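Local coordinates for Serine/threonine-protein kinase PknI (PDB 5XLM) that is a membrane-bound serine/threonine kinase that slows mycobacterial growth inside the infected host, here represented by its extracellular sensor domain, at residues D145-T153 with A164-S173. Numbering follows the deposited sequence.
Sequences DLVGEMVVT and AVIRIPAVAS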
ATOM      1  N   ASP A 145       8.514  -3.560 -10.522  1.00 54.90           N
ATOM      2  CA  ASP A 145       7.859  -2.613  -9.635  1.00 48.06           C
ATOM      3  C   ASP A 145       6.344  -2.724  -9.791  1.00 41.41           C
ATOM      4  O   ASP A 145       5.830  -3.512 -10.590  1.00 37.65           O
ATOM      5  CB  ASP A 145       8.344  -1.194  -9.921  1.00 58.45           C
ATOM      6  CG  ASP A 145       8.105  -0.775 -11.358  1.00 76.07           C
ATOM      7  OD1 ASP A 145       8.129  -1.654 -12.247  1.00 80.76           O
ATOM      8  OD2 ASP A 145       7.892   0.431 -11.600  1.00 79.66           O
ATOM      9  N   LEU A 146       5.614  -1.924  -9.019  1.00 30.48           N
ATOM     10  CA  LEU A 146       4.159  -1.953  -9.037  1.00 24.44           C
ATOM     11  C   LEU A 146       3.621  -0.536  -9.146  1.00 25.06           C
ATOM     12  O   LEU A 146       4.172   0.396  -8.550  1.00 22.47           O
ATOM     13  CB  LEU A 146       3.596  -2.629  -7.778  1.00 20.79           C
ATOM     14  CG  LEU A 146       4.163  -4.008  -7.427  1.00 25.61           C
ATOM     15  CD1 LEU A 146       5.141  -3.910  -6.264  1.00 23.50           C
ATOM     16  CD2 LEU A 146       3.047  -4.992  -7.121  1.00 27.31           C
ATOM     17  N   VAL A 147       2.544  -0.380  -9.909  1.00 24.30           N
ATOM     18  CA  VAL A 147       1.873   0.900 -10.088  1.00 23.68           C
ATOM     19  C   VAL A 147       0.406   0.717  -9.737  1.00 22.09           C
ATOM     20  O   VAL A 147      -0.216  -0.277 -10.126  1.00 20.00           O
ATOM     21  CB  VAL A 147       2.033   1.431 -11.529  1.00 28.29           C
ATOM     22  CG1 VAL A 147       1.273   2.735 -11.707  1.00 27.90           C
ATOM     23  CG2 VAL A 147       3.505   1.619 -11.862  1.00 26.10           C
ATOM     24  N   GLY A 148      -0.143   1.666  -8.990  1.00 19.68           N
ATOM     25  CA  GLY A 148      -1.535   1.584  -8.610  1.00 19.56           C
ATOM     26  C   GLY A 148      -2.098   2.904  -8.139  1.00 20.41           C
ATOM     27  O   GLY A 148      -1.762   3.959  -8.683  1.00 20.47           O
ATOM     28  N   GLU A 149      -2.957   2.863  -7.125  1.00 21.09           N
ATOM     29  CA  GLU A 149      -3.591   4.082  -6.652  1.00 18.85           C
ATOM     30  C   GLU A 149      -4.188   3.840  -5.277  1.00 18.12           C
ATOM     31  O   GLU A 149      -4.532   2.710  -4.922  1.00 18.13           O
ATOM     32  CB  GLU A 149      -4.677   4.561  -7.621  1.00 21.29           C
ATOM     33  CG  GLU A 149      -5.779   3.545  -7.838  1.00 30.60           C
ATOM     34  CD  GLU A 149      -6.742   3.941  -8.939  1.00 31.90           C
ATOM     35  OE1 GLU A 149      -7.004   5.152  -9.105  1.00 31.79           O
ATOM     36  OE2 GLU A 149      -7.234   3.033  -9.645  1.00 38.93           O
ATOM     37  N   MET A 150      -4.296   4.919  -4.509  1.00 23.76           N
ATOM     38  CA  MET A 150      -5.029   4.914  -3.254  1.00 24.26           C
ATOM     39  C   MET A 150      -6.430   5.453  -3.515  1.00 29.20           C
ATOM     40  O   MET A 150      -6.587   6.522  -4.114  1.00 28.07           O
ATOM     41  CB  MET A 150      -4.300   5.758  -2.208  1.00 27.99           C
ATOM     42  CG  MET A 150      -4.871   5.684  -0.802  1.00 42.75           C
ATOM     43  SD  MET A 150      -3.762   6.475   0.383  1.00 62.00           S
ATOM     44  CE  MET A 150      -4.916   7.032   1.635  1.00 65.87           C
ATOM     45  N   VAL A 151      -7.441   4.703  -3.087  1.00 27.51           N
ATOM     46  CA  VAL A 151      -8.834   5.019  -3.379  1.00 30.10           C
ATOM     47  C   VAL A 151      -9.530   5.359  -2.070  1.00 31.90           C
ATOM     48  O   VAL A 151      -9.577   4.531  -1.150  1.00 30.41           O
ATOM     49  CB  VAL A 151      -9.545   3.860  -4.096  1.00 30.04           C
ATOM     50  CG1 VAL A 151     -10.989   4.227  -4.390  1.00 27.21           C
ATOM     51  CG2 VAL A 151      -8.811   3.500  -5.381  1.00 28.03           C
ATOM     52  N   VAL A 152     -10.075   6.568  -1.990  1.00 29.26           N
ATOM     53  CA  VAL A 152     -10.759   7.059  -0.801  1.00 30.96           C
ATOM     54  C   VAL A 152     -12.192   7.387  -1.196  1.00 37.25           C
ATOM     55  O   VAL A 152     -12.440   8.385  -1.886  1.00 35.88           O
ATOM     56  CB  VAL A 152     -10.059   8.284  -0.201  1.00 39.54           C
ATOM     57  CG1 VAL A 152     -10.720   8.681   1.108  1.00 34.80           C
ATOM     58  CG2 VAL A 152      -8.576   8.003  -0.000  1.00 36.68           C
ATOM     59  N   THR A 153     -13.135   6.555  -0.760  1.00 37.92           N
ATOM     60  CA  THR A 153     -14.549   6.741  -1.060  1.00 46.46           C
ATOM     61  C   THR A 153     -15.250   7.348   0.149  1.00 55.25           C
ATOM     62  O   THR A 153     -15.173   6.802   1.254  1.00 50.46           O
ATOM     63  CB  THR A 153     -15.203   5.412  -1.441  1.00 41.94           C
ATOM     64  OG1 THR A 153     -14.402   4.752  -2.429  1.00 40.74           O
ATOM     65  CG2 THR A 153     -16.592   5.648  -2.009  1.00 43.73           C
ATOM     66  N   ALA A 164     -18.250  11.087  -3.084  1.00 78.05           N
ATOM     67  CA  ALA A 164     -17.212  11.194  -4.096  1.00 74.63           C
ATOM     68  C   ALA A 164     -16.143  10.123  -3.886  1.00 81.35           C
ATOM     69  O   ALA A 164     -16.142   9.386  -2.896  1.00 75.14           O
ATOM     70  CB  ALA A 164     -16.584  12.581  -4.080  1.00 75.40           C
ATOM     71  N   VAL A 165     -15.224  10.040  -4.844  1.00 42.79           N
ATOM     72  CA  VAL A 165     -14.144   9.057  -4.830  1.00 38.68           C
ATOM     73  C   VAL A 165     -12.839   9.797  -5.087  1.00 40.74           C
ATOM     74  O   VAL A 165     -12.630  10.333  -6.182  1.00 42.89           O
ATOM     75  CB  VAL A 165     -14.351   7.949  -5.870  1.00 37.40           C
ATOM     76  CG1 VAL A 165     -13.171   6.988  -5.855  1.00 35.20           C
ATOM     77  CG2 VAL A 165     -15.650   7.207  -5.608  1.00 32.25           C
ATOM     78  N   ILE A 166     -11.961   9.820  -4.089  1.00 41.89           N
ATOM     79  CA  ILE A 166     -10.654  10.455  -4.212  1.00 38.11           C
ATOM     80  C   ILE A 166      -9.638   9.406  -4.643  1.00 36.17           C
ATOM     81  O   ILE A 166      -9.508   8.354  -4.006  1.00 37.56           O
ATOM     82  CB  ILE A 166     -10.235  11.112  -2.887  1.00 43.64           C
ATOM     83  CG1 ILE A 166     -11.325  12.065  -2.397  1.00 47.11           C
ATOM     84  CG2 ILE A 166      -8.918  11.843  -3.058  1.00 39.80           C
ATOM     85  CD1 ILE A 166     -10.987  12.758  -1.096  1.00 48.06           C
ATOM     86  N   ARG A 167      -8.913   9.693  -5.720  1.00 34.11           N
ATOM     87  CA  ARG A 167      -7.920   8.782  -6.270  1.00 32.84           C
ATOM     88  C   ARG A 167      -6.556   9.453  -6.252  1.00 35.95           C
ATOM     89  O   ARG A 167      -6.413  10.593  -6.707  1.00 32.45           O
ATOM     90  CB  ARG A 167      -8.288   8.358  -7.694  1.00 27.02           C
ATOM     91  CG  ARG A 167      -9.558   7.530  -7.775  1.00 23.36           C
ATOM     92  CD  ARG A 167      -9.881   7.138  -9.206  1.00 29.47           C
ATOM     93  NE  ARG A 167     -11.137   6.402  -9.299  1.00 35.96           N
ATOM     94  CZ  ARG A 167     -12.330   6.978  -9.410  1.00 42.78           C
ATOM     95  NH1 ARG A 167     -12.430   8.300  -9.439  1.00 45.52           N
ATOM     96  NH2 ARG A 167     -13.425   6.236  -9.490  1.00 39.62           N
ATOM     97  N   ILE A 168      -5.560   8.746  -5.721  1.00 24.68           N
ATOM     98  CA  ILE A 168      -4.196   9.247  -5.627  1.00 28.32           C
ATOM     99  C   ILE A 168      -3.277   8.194  -6.233  1.00 30.30           C
ATOM    100  O   ILE A 168      -3.200   7.075  -5.720  1.00 26.51           O
ATOM    101  CB  ILE A 168      -3.781   9.546  -4.178  1.00 29.89           C
ATOM    102  CG1 ILE A 168      -4.844  10.399  -3.482  1.00 30.87           C
ATOM    103  CG2 ILE A 168      -2.438  10.251  -4.149  1.00 29.64           C
ATOM    104  CD1 ILE A 168      -4.931  10.176  -1.988  1.00 33.98           C
ATOM    105  N   PRO A 169      -2.570   8.491  -7.327  1.00 28.70           N
ATOM    106  CA  PRO A 169      -1.664   7.495  -7.910  1.00 23.45           C
ATOM    107  C   PRO A 169      -0.592   7.066  -6.919  1.00 24.37           C
ATOM    108  O   PRO A 169      -0.193   7.823  -6.032  1.00 28.77           O
ATOM    109  CB  PRO A 169      -1.057   8.229  -9.110  1.00 23.28           C
ATOM    110  CG  PRO A 169      -2.085   9.257  -9.469  1.00 27.07           C
ATOM    111  CD  PRO A 169      -2.672   9.701  -8.159  1.00 27.32           C
ATOM    112  N   ALA A 170      -0.134   5.823  -7.074  1.00 24.52           N
ATOM    113  CA  ALA A 170       0.834   5.236  -6.160  1.00 23.95           C
ATOM    114  C   ALA A 170       1.820   4.374  -6.933  1.00 23.55           C
ATOM    115  O   ALA A 170       1.454   3.722  -7.914  1.00 22.74           O
ATOM    116  CB  ALA A 170       0.145   4.394  -5.078  1.00 24.11           C
ATOM    117  N   VAL A 171       3.071   4.377  -6.481  1.00 24.21           N
ATOM    118  CA  VAL A 171       4.134   3.563  -7.057  1.00 28.56           C
ATOM    119  C   VAL A 171       4.845   2.839  -5.926  1.00 26.27           C
ATOM    120  O   VAL A 171       5.100   3.424  -4.867  1.00 26.17           O
ATOM    121  CB  VAL A 171       5.135   4.412  -7.874  1.00 32.50           C
ATOM    122  CG1 VAL A 171       6.271   3.548  -8.403  1.00 32.23           C
ATOM    123  CG2 VAL A 171       4.429   5.121  -9.016  1.00 31.09           C
ATOM    124  N   ALA A 172       5.154   1.564  -6.143  1.00 25.25           N
ATOM    125  CA  ALA A 172       5.885   0.756  -5.177  1.00 29.65           C
ATOM    126  C   ALA A 172       7.063   0.101  -5.879  1.00 28.92           C
ATOM    127  O   ALA A 172       6.889  -0.554  -6.911  1.00 27.60           O
ATOM    128  CB  ALA A 172       4.981  -0.306  -4.540  1.00 26.39           C
ATOM    129  N   SER A 173       8.258   0.284  -5.326  1.00 33.32           N
ATOM    130  CA  SER A 173       9.475  -0.259  -5.907  1.00 29.20           C
ATOM    131  C   SER A 173      10.279  -0.965  -4.828  1.00 31.37           C
ATOM    132  O   SER A 173      10.391  -0.472  -3.701  1.00 35.33           O
ATOM    133  CB  SER A 173      10.312   0.843  -6.571  1.00 37.14           C
ATOM    134  OG  SER A 173      10.288   2.035  -5.805  1.00 47.90           O
TER
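Val-152 and Ile-166 meet through their beta carbons, CB to CB 3.9 Å, on the largely buried face that also carries Met-150 opposite Ile-168 and, farther along, Leu-146, whose CD1 lies 4.0 Å from CB of Ala-172. With its CG anti to the backbone N (chi1 -172°), Met-150 touches Ile-168 only near its root; its extended end leads away from the neighbouring strand, and the side chain also touches Gln-134 of strand 131-140. Eight backbone hydrogen bonds, two at each of four pairs from Leu-146/Ala-172 to Val-152/Ile-166, join the strands into an antiparallel beta hairpin of the extracellular sensor domain, flanked in the sheet by strands 131-140 and 38-51. One is skewed: the N of Ala-170 approaches O of Gly-148 (3.0 Å) from above the carbonyl plane. On the other face, CG1 of Val-165 touches CG1 of Val-151 at 3.8 Å and also sits 3.6 Å above the centre of the Arg-167 guanidinium, which makes a cation-pi contact with Tyr-53. Glu-149 runs alongside Arg-167: OE1 of Glu-149 lies 3.5 Å from CD of Arg-167 but 4.3 Å from its NE, too long for a salt bridge; OE2 of Glu-149 instead pairs with Arg-139.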